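Local coordinates for protein endo-1,4-beta-xylanase 1 (Hypocrea jecorina, PDB 1XYN) that hydrolyses internal beta-1,4-glycosidic bonds between the xylose units of xylan, a plant cell wall hemicellulose, releasing xylooligosaccharides and xylose, at residues N122-V127 with L149-G154; V74-M79 with N144-L149; T96-T101 with S130-G135; T22-N27 with Q159-E164. One frame throughout, in Å; residues are numbered along the deposited sequence.

Contact 1 of 4, residues N122-V127 with L149-G154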
loop_
_atom_site.group_PDB
_atom_site.type_symbol
_atom_site.label_atom_id
_atom_site.label_comp_id
_atom_site.label_asym_id
_atom_site.label_seq_id
_atom_site.Cartn_x
_atom_site.Cartn_y
_atom_site.Cartn_z
ATOM N N ASN A 122 1.377 -13.096 1.964
ATOM C CA ASN A 122 1.101 -13.620 0.634
ATOM C C ASN A 122 -0.371 -13.457 0.251
ATOM O O ASN A 122 -1.222 -13.198 1.099
ATOM C CB ASN A 122 1.501 -15.098 0.570
ATOM C CG ASN A 122 2.985 -15.309 0.822
ATOM O OD1 ASN A 122 3.815 -15.045 -0.044
ATOM N ND2 ASN A 122 3.326 -15.753 2.028
ATOM N N GLN A 123 -0.658 -13.597 -1.037
ATOM C CA GLN A 123 -2.016 -13.495 -1.547
ATOM C C GLN A 123 -2.314 -14.766 -2.326
ATOM O O GLN A 123 -1.479 -15.223 -3.104
ATOM C CB GLN A 123 -2.155 -12.318 -2.520
ATOM C CG GLN A 123 -1.891 -10.937 -1.963
ATOM C CD GLN A 123 -2.150 -9.855 -3.006
ATOM O OE1 GLN A 123 -1.346 -9.652 -3.911
ATOM N NE2 GLN A 123 -3.291 -9.183 -2.899
ATOM N N TYR A 124 -3.489 -15.349 -2.106
ATOM C CA TYR A 124 -3.896 -16.540 -2.846
ATOM C C TYR A 124 -5.067 -16.070 -3.695
ATOM O O TYR A 124 -6.135 -15.757 -3.179
ATOM C CB TYR A 124 -4.341 -17.660 -1.910
ATOM C CG TYR A 124 -3.302 -18.099 -0.903
ATOM C CD1 TYR A 124 -1.948 -17.798 -1.075
ATOM C CD2 TYR A 124 -3.677 -18.805 0.236
ATOM C CE1 TYR A 124 -1.000 -18.189 -0.136
ATOM C CE2 TYR A 124 -2.741 -19.194 1.176
ATOM C CZ TYR A 124 -1.410 -18.887 0.989
ATOM O OH TYR A 124 -0.499 -19.283 1.939
ATOM N N ILE A 125 -4.864 -16.001 -5.002
ATOM C CA ILE A 125 -5.911 -15.520 -5.883
ATOM C C ILE A 125 -6.416 -16.566 -6.861
ATOM O O ILE A 125 -5.639 -17.319 -7.431
ATOM C CB ILE A 125 -5.416 -14.281 -6.685
ATOM C CG1 ILE A 125 -4.845 -13.219 -5.740
ATOM C CG2 ILE A 125 -6.543 -13.703 -7.538
ATOM C CD1 ILE A 125 -4.142 -12.070 -6.448
ATOM N N SER A 126 -7.730 -16.595 -7.045
ATOM C CA SER A 126 -8.375 -17.504 -7.986
ATOM C C SER A 126 -9.129 -16.596 -8.952
ATOM O O SER A 126 -10.111 -15.981 -8.568
ATOM C CB SER A 126 -9.379 -18.422 -7.266
ATOM O OG SER A 126 -8.754 -19.416 -6.461
ATOM N N VAL A 127 -8.653 -16.477 -10.187
ATOM C CA VAL A 127 -9.320 -15.631 -11.175
ATOM C C VAL A 127 -10.147 -16.444 -12.172
ATOM O O VAL A 127 -9.602 -17.215 -12.964
ATOM C CB VAL A 127 -8.314 -14.754 -11.949
ATOM C CG1 VAL A 127 -9.051 -13.838 -12.916
ATOM C CG2 VAL A 127 -7.458 -13.945 -10.985
ATOM N N LEU A 149 -1.647 -27.013 -3.850
ATOM C CA LEU A 149 -0.563 -26.370 -4.583
ATOM C C LEU A 149 0.431 -25.707 -3.633
ATOM O O LEU A 149 1.331 -24.988 -4.070
ATOM C CB LEU A 149 -1.126 -25.334 -5.553
ATOM C CG LEU A 149 -1.998 -25.895 -6.683
ATOM C CD1 LEU A 149 -2.722 -24.767 -7.421
ATOM C CD2 LEU A 149 -1.138 -26.703 -7.638
ATOM N N GLY A 150 0.267 -25.958 -2.336
ATOM C CA GLY A 150 1.164 -25.375 -1.348
ATOM C C GLY A 150 0.739 -24.019 -0.794
ATOM O O GLY A 150 1.492 -23.376 -0.063
ATOM N N LEU A 151 -0.450 -23.565 -1.177
ATOM C CA LEU A 151 -0.975 -22.292 -0.694
ATOM C C LEU A 151 -1.706 -22.588 0.619
ATOM O O LEU A 151 -2.897 -22.907 0.645
ATOM C CB LEU A 151 -1.888 -21.645 -1.750
ATOM C CG LEU A 151 -1.271 -21.473 -3.150
ATOM C CD1 LEU A 151 -2.149 -20.583 -4.013
ATOM C CD2 LEU A 151 0.124 -20.876 -3.045
ATOM N N HIS A 152 -0.937 -22.495 1.700
ATOM C CA HIS A 152 -1.375 -22.781 3.065
ATOM C C HIS A 152 -2.124 -21.635 3.788
ATOM O O HIS A 152 -1.605 -20.520 3.919
ATOM C CB HIS A 152 -0.115 -23.191 3.848
ATOM C CG HIS A 152 -0.378 -23.749 5.208
ATOM N ND1 HIS A 152 0.145 -23.188 6.354
ATOM C CD2 HIS A 152 -1.073 -24.842 5.607
ATOM C CE1 HIS A 152 -0.215 -23.910 7.400
ATOM N NE2 HIS A 152 -0.951 -24.921 6.973
ATOM N N LEU A 153 -3.332 -21.933 4.281
ATOM C CA LEU A 153 -4.161 -20.959 5.014
ATOM C C LEU A 153 -4.125 -21.193 6.526
ATOM O O LEU A 153 -3.819 -22.297 6.985
ATOM C CB LEU A 153 -5.621 -21.018 4.556
ATOM C CG LEU A 153 -6.057 -20.475 3.197
ATOM C CD1 LEU A 153 -7.560 -20.587 3.070
ATOM C CD2 LEU A 153 -5.642 -19.024 3.067
ATOM N N GLY A 154 -4.437 -20.150 7.291
ATOM C CA GLY A 154 -4.451 -20.250 8.744
ATOM C C GLY A 154 -5.861 -20.131 9.295
ATOM O O GLY A 154 -6.799 -20.673 8.701
#
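Tyr-124 reaches from its strand to lie flat on the Leu-151 side chain. Leu-151 CB sits 3.7 Å from the centroid of the phenol ring and directly on its normal, a CH-pi contact over one face, with the two Leu-151 methyls near CG, CD1 and CE1. The two side chains run past each other in opposite directions. Leu-153 comes obliquely to the CD2-CE2 bond of the ring, its CD2 3.5 Å from Tyr-124 CD2. With CG anti to the carbonyl carbon (chi1 -58°), the tyrosine carries its hydroxyl out to the loop backbone. There OH donates to His-152 O over 2.6 Å. The carbonyl oxygen is at the edge of the ring, near its plane, yet the hydroxyl stands 39° above the carbonyl plane, away from a lone-pair direction. A phenylalanine here would probably keep the ring on Leu-151 but leave His-152 O without this donor. The loop starts where helix 139-148 ends in a Schellman motif with Gly-150 as C-prime residue; Leu-151 N bonds to Trp-146 O and Gly-150 N to Ala-147 O. Tyr-124 belongs to strand 119-128, whose backbone pairs with strand 74-79. Its side chain and that of Leu-151 both touch Glu-106 of strand 100-109. Leu-151 and Leu-153 also rest on Trp-146 and Phe-143, filling in between Tyr-124 and helix 139-148.

Contact 2 of 4, residues V74-M79 with N144-L149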
loop_
_atom_site.group_PDB
_atom_site.type_symbol
_atom_site.label_atom_id
_atom_site.label_comp_id
_atom_site.label_asym_id
_atom_site.label_seq_id
_atom_site.Cartn_x
_atom_site.Cartn_y
_atom_site.Cartn_z
ATOM N N VAL A 74 -2.818 -14.190 5.520
ATOM C CA VAL A 74 -3.116 -14.374 4.100
ATOM C C VAL A 74 -4.300 -13.560 3.583
ATOM O O VAL A 74 -5.390 -13.601 4.145
ATOM C CB VAL A 74 -3.448 -15.871 3.792
ATOM C CG1 VAL A 74 -3.760 -16.057 2.312
ATOM C CG2 VAL A 74 -2.304 -16.787 4.224
ATOM N N GLU A 75 -4.098 -12.860 2.477
ATOM C CA GLU A 75 -5.176 -12.099 1.860
ATOM C C GLU A 75 -5.566 -12.897 0.620
ATOM O O GLU A 75 -4.733 -13.162 -0.239
ATOM C CB GLU A 75 -4.681 -10.716 1.455
ATOM C CG GLU A 75 -5.678 -9.880 0.669
ATOM C CD GLU A 75 -5.136 -8.501 0.339
ATOM O OE1 GLU A 75 -3.989 -8.413 -0.141
ATOM O OE2 GLU A 75 -5.849 -7.503 0.574
ATOM N N TYR A 76 -6.826 -13.285 0.513
ATOM C CA TYR A 76 -7.224 -14.057 -0.634
ATOM C C TYR A 76 -8.359 -13.442 -1.432
ATOM O O TYR A 76 -9.143 -12.656 -0.913
ATOM C CB TYR A 76 -7.542 -15.501 -0.214
ATOM C CG TYR A 76 -8.731 -15.678 0.708
ATOM C CD1 TYR A 76 -10.026 -15.724 0.190
ATOM C CD2 TYR A 76 -8.567 -15.799 2.094
ATOM C CE1 TYR A 76 -11.133 -15.881 1.021
ATOM C CE2 TYR A 76 -9.673 -15.957 2.939
ATOM C CZ TYR A 76 -10.952 -15.995 2.387
ATOM O OH TYR A 76 -12.069 -16.141 3.179
ATOM N N TYR A 77 -8.414 -13.794 -2.711
ATOM C CA TYR A 77 -9.439 -13.306 -3.623
ATOM C C TYR A 77 -9.909 -14.467 -4.469
ATOM O O TYR A 77 -9.139 -15.367 -4.795
ATOM C CB TYR A 77 -8.891 -12.270 -4.620
ATOM C CG TYR A 77 -8.398 -10.947 -4.075
ATOM C CD1 TYR A 77 -7.283 -10.890 -3.245
ATOM C CD2 TYR A 77 -8.998 -9.743 -4.462
ATOM C CE1 TYR A 77 -6.769 -9.684 -2.818
ATOM C CE2 TYR A 77 -8.492 -8.521 -4.039
ATOM C CZ TYR A 77 -7.369 -8.503 -3.214
ATOM O OH TYR A 77 -6.825 -7.317 -2.779
ATOM N N ILE A 78 -11.179 -14.418 -4.841
ATOM C CA ILE A 78 -11.786 -15.404 -5.715
ATOM C C ILE A 78 -12.570 -14.495 -6.640
ATOM O O ILE A 78 -13.736 -14.175 -6.385
ATOM C CB ILE A 78 -12.721 -16.380 -4.972
ATOM C CG1 ILE A 78 -11.906 -17.245 -4.002
ATOM C CG2 ILE A 78 -13.438 -17.280 -5.985
ATOM C CD1 ILE A 78 -12.738 -18.033 -3.019
ATOM N N MET A 79 -11.859 -13.977 -7.640
ATOM C CA MET A 79 -12.422 -13.058 -8.616
ATOM C C MET A 79 -13.392 -13.702 -9.570
ATOM O O MET A 79 -13.038 -14.633 -10.279
ATOM C CB MET A 79 -11.301 -12.384 -9.402
ATOM C CG MET A 79 -10.580 -11.313 -8.632
ATOM S SD MET A 79 -9.124 -10.731 -9.499
ATOM C CE MET A 79 -7.961 -10.720 -8.139
ATOM N N ASN A 144 -9.245 -26.055 -1.048
ATOM C CA ASN A 144 -8.652 -27.367 -1.292
ATOM C C ASN A 144 -7.583 -27.245 -2.378
ATOM O O ASN A 144 -6.450 -27.688 -2.192
ATOM C CB ASN A 144 -9.716 -28.392 -1.717
ATOM C CG ASN A 144 -10.614 -28.839 -0.561
ATOM O OD1 ASN A 144 -10.396 -28.478 0.594
ATOM N ND2 ASN A 144 -11.623 -29.631 -0.876
ATOM N N ALA A 145 -7.944 -26.599 -3.487
ATOM C CA ALA A 145 -7.030 -26.392 -4.612
ATOM C C ALA A 145 -5.802 -25.588 -4.187
ATOM O O ALA A 145 -4.678 -25.878 -4.606
ATOM C CB ALA A 145 -7.742 -25.695 -5.734
ATOM N N TRP A 146 -6.017 -24.594 -3.334
ATOM C CA TRP A 146 -4.930 -23.765 -2.849
ATOM C C TRP A 146 -3.976 -24.599 -2.000
ATOM O O TRP A 146 -2.763 -24.573 -2.208
ATOM C CB TRP A 146 -5.475 -22.573 -2.046
ATOM C CG TRP A 146 -6.197 -21.523 -2.887
ATOM C CD1 TRP A 146 -6.209 -21.418 -4.260
ATOM C CD2 TRP A 146 -6.999 -20.437 -2.399
ATOM N NE1 TRP A 146 -6.966 -20.333 -4.644
ATOM C CE2 TRP A 146 -7.462 -19.714 -3.528
ATOM C CE3 TRP A 146 -7.372 -20.004 -1.122
ATOM C CZ2 TRP A 146 -8.275 -18.585 -3.412
ATOM C CZ3 TRP A 146 -8.181 -18.883 -1.012
ATOM C CH2 TRP A 146 -8.623 -18.187 -2.152
ATOM N N ALA A 147 -4.535 -25.372 -1.073
ATOM C CA ALA A 147 -3.744 -26.222 -0.189
ATOM C C ALA A 147 -2.920 -27.243 -0.964
ATOM O O ALA A 147 -1.745 -27.446 -0.655
ATOM C CB ALA A 147 -4.653 -26.932 0.809
ATOM N N SER A 148 -3.524 -27.841 -1.995
ATOM C CA SER A 148 -2.850 -28.854 -2.810
ATOM C C SER A 148 -1.663 -28.323 -3.609
ATOM O O SER A 148 -0.779 -29.090 -3.995
ATOM C CB SER A 148 -3.841 -29.565 -3.742
ATOM O OG SER A 148 -4.312 -28.722 -4.774
ATOM N N LEU A 149 -1.647 -27.013 -3.850
ATOM C CA LEU A 149 -0.563 -26.370 -4.583
ATOM C C LEU A 149 0.431 -25.707 -3.633
ATOM O O LEU A 149 1.331 -24.988 -4.070
ATOM C CB LEU A 149 -1.126 -25.334 -5.553
ATOM C CG LEU A 149 -1.998 -25.895 -6.683
ATOM C CD1 LEU A 149 -2.722 -24.767 -7.421
ATOM C CD2 LEU A 149 -1.138 -26.703 -7.638
#
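Trp-146 drives the six-membered end of its indole into the strand at Tyr-76 and Ile-78. Trp-146 CH2 and CZ3 meet the Tyr-76 side chain at its root, CH2 lying 3.5 Å from Tyr-76 CB. The two side chains cross at about a right angle, and the rings lean against each other obliquely, with centroids 5.5 Å apart and planes at 58°. Tyr-76 CB points at the helix, and with CG between backbone N and carbonyl carbon (chi1 65°) the ring stands with CD1 in plane at the indole edge. Ile-78 closes on the indole from an oblique direction, its CG1 3.9 Å from Trp-146 CH2. Between these side chains Tyr-77 O comes to the indole edge, 3.6 Å from Trp-146 CZ2, while the Tyr-77 side chain starts off on the other side of the strand, where its hydroxyl bonds to the predicted proton donor Glu-164. The strand and helix axes come within 12.3 Å, a gap that the indole bridges. Polar ends are met outside the patch: Trp-146 NE1 bonds to Ser-126 OG and Tyr-76 OH to Gln-159 NE2. The joint is therefore largely apolar where strand and helix meet, with the indole N-H and the phenol hydroxyl both satisfied although both residues are buried, Tyr-76 next to the predicted nucleophile Glu-75 on the same strand.

Contact 3 of 4, residues T96-T101 with S130-G135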
loop_
_atom_site.group_PDB
_atom_site.type_symbol
_atom_site.label_atom_id
_atom_site.label_comp_id
_atom_site.label_asym_id
_atom_site.label_seq_id
_atom_site.Cartn_x
_atom_site.Cartn_y
_atom_site.Cartn_z
ATOM N N THR A 96 -11.365 -26.130 -11.369
ATOM C CA THR A 96 -12.634 -25.970 -12.049
ATOM C C THR A 96 -13.674 -25.953 -10.944
ATOM O O THR A 96 -13.750 -26.871 -10.119
ATOM C CB THR A 96 -12.891 -27.121 -13.029
ATOM O OG1 THR A 96 -11.805 -27.183 -13.959
ATOM C CG2 THR A 96 -14.198 -26.904 -13.793
ATOM N N SER A 97 -14.428 -24.869 -10.883
ATOM C CA SER A 97 -15.434 -24.738 -9.855
ATOM C C SER A 97 -16.558 -23.835 -10.319
ATOM O O SER A 97 -16.332 -22.865 -11.040
ATOM C CB SER A 97 -14.796 -24.162 -8.588
ATOM O OG SER A 97 -15.663 -24.279 -7.479
ATOM N N ASP A 98 -17.775 -24.231 -9.966
ATOM C CA ASP A 98 -18.979 -23.476 -10.260
ATOM C C ASP A 98 -19.211 -22.984 -11.685
ATOM O O ASP A 98 -19.571 -21.826 -11.895
ATOM C CB ASP A 98 -19.074 -22.319 -9.270
ATOM C CG ASP A 98 -18.868 -22.774 -7.842
ATOM O OD1 ASP A 98 -19.757 -23.462 -7.301
ATOM O OD2 ASP A 98 -17.801 -22.477 -7.274
ATOM N N GLY A 99 -19.034 -23.872 -12.660
ATOM C CA GLY A 99 -19.267 -23.502 -14.048
ATOM C C GLY A 99 -18.086 -22.989 -14.859
ATOM O O GLY A 99 -18.244 -22.684 -16.043
ATOM N N ALA A 100 -16.908 -22.895 -14.253
ATOM C CA ALA A 100 -15.745 -22.418 -14.990
ATOM C C ALA A 100 -14.428 -22.777 -14.318
ATOM O O ALA A 100 -14.405 -23.260 -13.185
ATOM C CB ALA A 100 -15.827 -20.917 -15.182
ATOM N N THR A 101 -13.332 -22.540 -15.035
ATOM C CA THR A 101 -11.997 -22.815 -14.519
ATOM C C THR A 101 -11.413 -21.502 -13.996
ATOM O O THR A 101 -11.729 -20.422 -14.502
ATOM C CB THR A 101 -11.051 -23.359 -15.624
ATOM O OG1 THR A 101 -11.746 -24.301 -16.448
ATOM C CG2 THR A 101 -9.859 -24.053 -14.992
ATOM N N SER A 130 -14.079 -17.270 -16.961
ATOM C CA SER A 130 -15.301 -16.802 -17.614
ATOM C C SER A 130 -16.026 -15.892 -16.623
ATOM O O SER A 130 -16.870 -16.357 -15.853
ATOM C CB SER A 130 -16.193 -17.979 -18.005
ATOM O OG SER A 130 -15.535 -18.819 -18.932
ATOM N N PRO A 131 -15.721 -14.574 -16.649
ATOM C CA PRO A 131 -16.309 -13.563 -15.765
ATOM C C PRO A 131 -17.832 -13.556 -15.720
ATOM O O PRO A 131 -18.496 -13.727 -16.751
ATOM C CB PRO A 131 -15.777 -12.252 -16.348
ATOM C CG PRO A 131 -14.491 -12.643 -16.970
ATOM C CD PRO A 131 -14.866 -13.926 -17.657
ATOM N N ARG A 132 -18.363 -13.360 -14.514
ATOM C CA ARG A 132 -19.804 -13.295 -14.273
ATOM C C ARG A 132 -20.084 -12.307 -13.145
ATOM O O ARG A 132 -19.182 -11.915 -12.403
ATOM C CB ARG A 132 -20.394 -14.680 -13.921
ATOM C CG ARG A 132 -19.754 -15.343 -12.711
ATOM C CD ARG A 132 -20.433 -16.657 -12.302
ATOM N NE ARG A 132 -19.786 -17.186 -11.103
ATOM C CZ ARG A 132 -20.136 -18.294 -10.455
ATOM N NH1 ARG A 132 -21.155 -19.028 -10.873
ATOM N NH2 ARG A 132 -19.442 -18.680 -9.395
ATOM N N THR A 133 -21.343 -11.898 -13.040
ATOM C CA THR A 133 -21.775 -10.962 -12.016
ATOM C C THR A 133 -22.872 -11.563 -11.137
ATOM O O THR A 133 -23.406 -10.887 -10.259
ATOM C CB THR A 133 -22.299 -9.658 -12.650
ATOM O OG1 THR A 133 -23.223 -9.970 -13.702
ATOM C CG2 THR A 133 -21.149 -8.845 -13.210
ATOM N N SER A 134 -23.177 -12.843 -11.359
ATOM C CA SER A 134 -24.217 -13.558 -10.606
ATOM C C SER A 134 -23.811 -15.022 -10.438
ATOM O O SER A 134 -23.370 -15.654 -11.402
ATOM C CB SER A 134 -25.546 -13.522 -11.375
ATOM O OG SER A 134 -25.844 -12.223 -11.862
ATOM N N GLY A 135 -23.960 -15.565 -9.234
ATOM C CA GLY A 135 -23.616 -16.962 -9.031
ATOM C C GLY A 135 -23.365 -17.400 -7.605
ATOM O O GLY A 135 -23.705 -16.700 -6.650
HETATM O O HOH W 1 -13.515 -20.857 -17.942
#
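Arg-132 lays its guanidinium against Asp-98 at the tip of a beta hairpin. Its chi1 of 57° tucks CG over its own backbone, and from there the chain runs fully extended to NE, sending the charged end across to the turn. NH2 lies 3.7 Å from Asp-98 CB, and NH1 is 3.4 Å from Asp-98 O, at an angle too poor for a hydrogen bond; that oxygen bonds to Arg-128 NH2. The carboxylate stays apart, with Asp-98 OD2 4.6 Å from Arg-132 NH2, so any attraction would act at a distance. It turns instead to Ser-97 OG, which donates to OD2 from above the carboxylate plane, and to Thr-138 OG1. Arg-132 finds its salt bridge with Glu-80 through NE, and NH2 bonds to Thr-136 O. Gly-135 CA lies 3.7 Å above the guanidinium plane, offset toward its rim, where a CB would run into NH1. Beside this, Ala-100 CB and Ser-130 CB touch at 4.1 Å. Ser-130 OG shares a bond with a water that also takes a weak one from Thr-101 N. The hairpin closes through a type I' turn from Ser-97 to Ala-100, with positive phi at Asp-98 and Gly-99. It joins strands 90-97 and 100-109; the facing loop follows strand 119-128, so the contact ties a hairpin tip of the mixed sheet to the approach to edge strand 135-137 of the five-stranded one.

Contact 4 of 4, residues T22-N27 with Q159-E164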
loop_
_atom_site.group_PDB
_atom_site.type_symbol
_atom_site.label_atom_id
_atom_site.label_comp_id
_atom_site.label_asym_id
_atom_site.label_seq_id
_atom_site.Cartn_x
_atom_site.Cartn_y
_atom_site.Cartn_z
ATOM N N THR A 22 -28.979 -7.025 3.035
ATOM C CA THR A 22 -28.859 -8.109 2.068
ATOM C C THR A 22 -27.852 -7.848 0.956
ATOM O O THR A 22 -27.849 -8.548 -0.055
ATOM C CB THR A 22 -30.212 -8.393 1.395
ATOM O OG1 THR A 22 -30.658 -7.219 0.701
ATOM C CG2 THR A 22 -31.244 -8.792 2.425
ATOM N N GLY A 23 -27.035 -6.815 1.112
ATOM C CA GLY A 23 -26.055 -6.517 0.088
ATOM C C GLY A 23 -25.445 -5.142 0.195
ATOM O O GLY A 23 -25.268 -4.598 1.290
ATOM N N PHE A 24 -25.093 -4.586 -0.956
ATOM C CA PHE A 24 -24.483 -3.270 -1.005
ATOM C C PHE A 24 -24.558 -2.665 -2.391
ATOM O O PHE A 24 -24.820 -3.351 -3.390
ATOM C CB PHE A 24 -23.021 -3.321 -0.535
ATOM C CG PHE A 24 -22.109 -4.064 -1.470
ATOM C CD1 PHE A 24 -22.024 -5.455 -1.423
ATOM C CD2 PHE A 24 -21.349 -3.375 -2.409
ATOM C CE1 PHE A 24 -21.202 -6.151 -2.299
ATOM C CE2 PHE A 24 -20.522 -4.062 -3.292
ATOM C CZ PHE A 24 -20.449 -5.452 -3.238
ATOM N N SER A 25 -24.262 -1.372 -2.435
ATOM C CA SER A 25 -24.289 -0.599 -3.656
ATOM C C SER A 25 -23.082 0.319 -3.628
ATOM O O SER A 25 -22.634 0.727 -2.557
ATOM C CB SER A 25 -25.584 0.216 -3.689
ATOM O OG SER A 25 -25.705 0.975 -4.870
ATOM N N VAL A 26 -22.497 0.560 -4.798
ATOM C CA VAL A 26 -21.348 1.450 -4.919
ATOM C C VAL A 26 -21.297 2.123 -6.268
ATOM O O VAL A 26 -21.640 1.528 -7.283
ATOM C CB VAL A 26 -19.977 0.755 -4.714
ATOM C CG1 VAL A 26 -19.363 1.205 -3.415
ATOM C CG2 VAL A 26 -20.100 -0.760 -4.790
ATOM N N ASN A 27 -20.950 3.402 -6.236
ATOM C CA ASN A 27 -20.781 4.235 -7.419
ATOM C C ASN A 27 -19.439 4.868 -7.137
ATOM O O ASN A 27 -19.195 5.318 -6.016
ATOM C CB ASN A 27 -21.848 5.326 -7.490
ATOM C CG ASN A 27 -23.150 4.824 -8.062
ATOM O OD1 ASN A 27 -23.255 4.591 -9.264
ATOM N ND2 ASN A 27 -24.155 4.660 -7.209
ATOM N N GLN A 159 -14.652 -12.430 5.856
ATOM C CA GLN A 159 -14.864 -12.904 4.497
ATOM C C GLN A 159 -16.053 -12.160 3.918
ATOM O O GLN A 159 -17.179 -12.327 4.375
ATOM C CB GLN A 159 -15.134 -14.410 4.543
ATOM C CG GLN A 159 -15.402 -15.090 3.223
ATOM C CD GLN A 159 -15.710 -16.573 3.415
ATOM O OE1 GLN A 159 -16.870 -16.967 3.552
ATOM N NE2 GLN A 159 -14.668 -17.391 3.456
ATOM N N VAL A 160 -15.800 -11.335 2.908
ATOM C CA VAL A 160 -16.854 -10.545 2.289
ATOM C C VAL A 160 -16.875 -10.701 0.781
ATOM O O VAL A 160 -16.028 -11.364 0.210
ATOM C CB VAL A 160 -16.664 -9.018 2.593
ATOM C CG1 VAL A 160 -16.834 -8.723 4.088
ATOM C CG2 VAL A 160 -15.296 -8.549 2.117
ATOM N N VAL A 161 -17.919 -10.156 0.169
ATOM C CA VAL A 161 -18.068 -10.115 -1.275
ATOM C C VAL A 161 -17.754 -8.637 -1.479
ATOM O O VAL A 161 -18.476 -7.779 -0.979
ATOM C CB VAL A 161 -19.509 -10.392 -1.707
ATOM C CG1 VAL A 161 -19.691 -10.068 -3.183
ATOM C CG2 VAL A 161 -19.856 -11.838 -1.440
ATOM N N ALA A 162 -16.646 -8.338 -2.146
ATOM C CA ALA A 162 -16.245 -6.952 -2.332
ATOM C C ALA A 162 -15.976 -6.492 -3.758
ATOM O O ALA A 162 -15.748 -7.291 -4.672
ATOM C CB ALA A 162 -15.027 -6.658 -1.448
ATOM N N VAL A 163 -16.060 -5.180 -3.940
ATOM C CA VAL A 163 -15.789 -4.540 -5.216
ATOM C C VAL A 163 -14.571 -3.694 -4.902
ATOM O O VAL A 163 -14.513 -3.054 -3.850
ATOM C CB VAL A 163 -16.952 -3.625 -5.666
ATOM C CG1 VAL A 163 -16.523 -2.765 -6.840
ATOM C CG2 VAL A 163 -18.157 -4.462 -6.071
ATOM N N GLU A 164 -13.572 -3.746 -5.770
ATOM C CA GLU A 164 -12.346 -2.982 -5.560
ATOM C C GLU A 164 -11.980 -2.302 -6.861
ATOM O O GLU A 164 -12.181 -2.861 -7.937
ATOM C CB GLU A 164 -11.216 -3.906 -5.086
ATOM C CG GLU A 164 -9.837 -3.247 -5.001
ATOM C CD GLU A 164 -8.793 -4.100 -4.272
ATOM O OE1 GLU A 164 -9.074 -5.284 -3.983
ATOM O OE2 GLU A 164 -7.687 -3.582 -3.981
#
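The Phe-24 ring has two valine methyls at its edge, both in plane: CG2 of Val-163 across the contact and CG2 of Val-26, two residues along its own strand. Val-163 CG2 sits 3.7 Å from Phe-24 CE2, the two side chains crossing at a slant. On the other flank of the ring CE1 lies 3.4 Å from Val-161 O, which approaches obliquely, and 4.3 Å from Val-161 CG1. Phe-24 CB faces segment 159-164, and a chi1 near +60° (68°) sets the ring's edge between Val-161 and Val-163. Val-26 adds a looser touch, its CG2 4.3 Å from Val-163 CB. The short strands run nearly parallel, 14° apart, with axes 9.0 Å from each other: side chains of two facing sheets meeting in the core of the GH11 beta-jelly roll. An alanine in place of Phe-24 would probably open a gap between the sheets and leave Val-163 without its aromatic partner. Strand 168-177 runs beside segment 22-27 in its sheet, and Val-38 of strand 34-40 also touches Phe-24. Alternation along 159-164 points Val-161 and Val-163 at the opposing sheet, whereas Glu-164, the predicted proton donor, follows directly after Val-163.

Overall arrangement
From the N terminus, contact 4 opens first at 22-27 and closes last at 159-164, so its long loop encloses the other three and joins the two sheets across the core. Within it, contact 2 runs from strand 74-79 to helix 139-148, and contact 3, from the hairpin at 96-101 to the loop at 130-135, is nested inside it. Contact 1 starts at 122-127, before contact 3 closes, and ends at 149-154, after contact 2 closes, and therefore crosses both. Contacts 1 and 2 share Leu-149 and reach neighbouring strands, 119-128 and 74-79, fastening the helix and its following loop to the curved sheet. Contact 4 lies across the chain's centre from contacts 1 and 2.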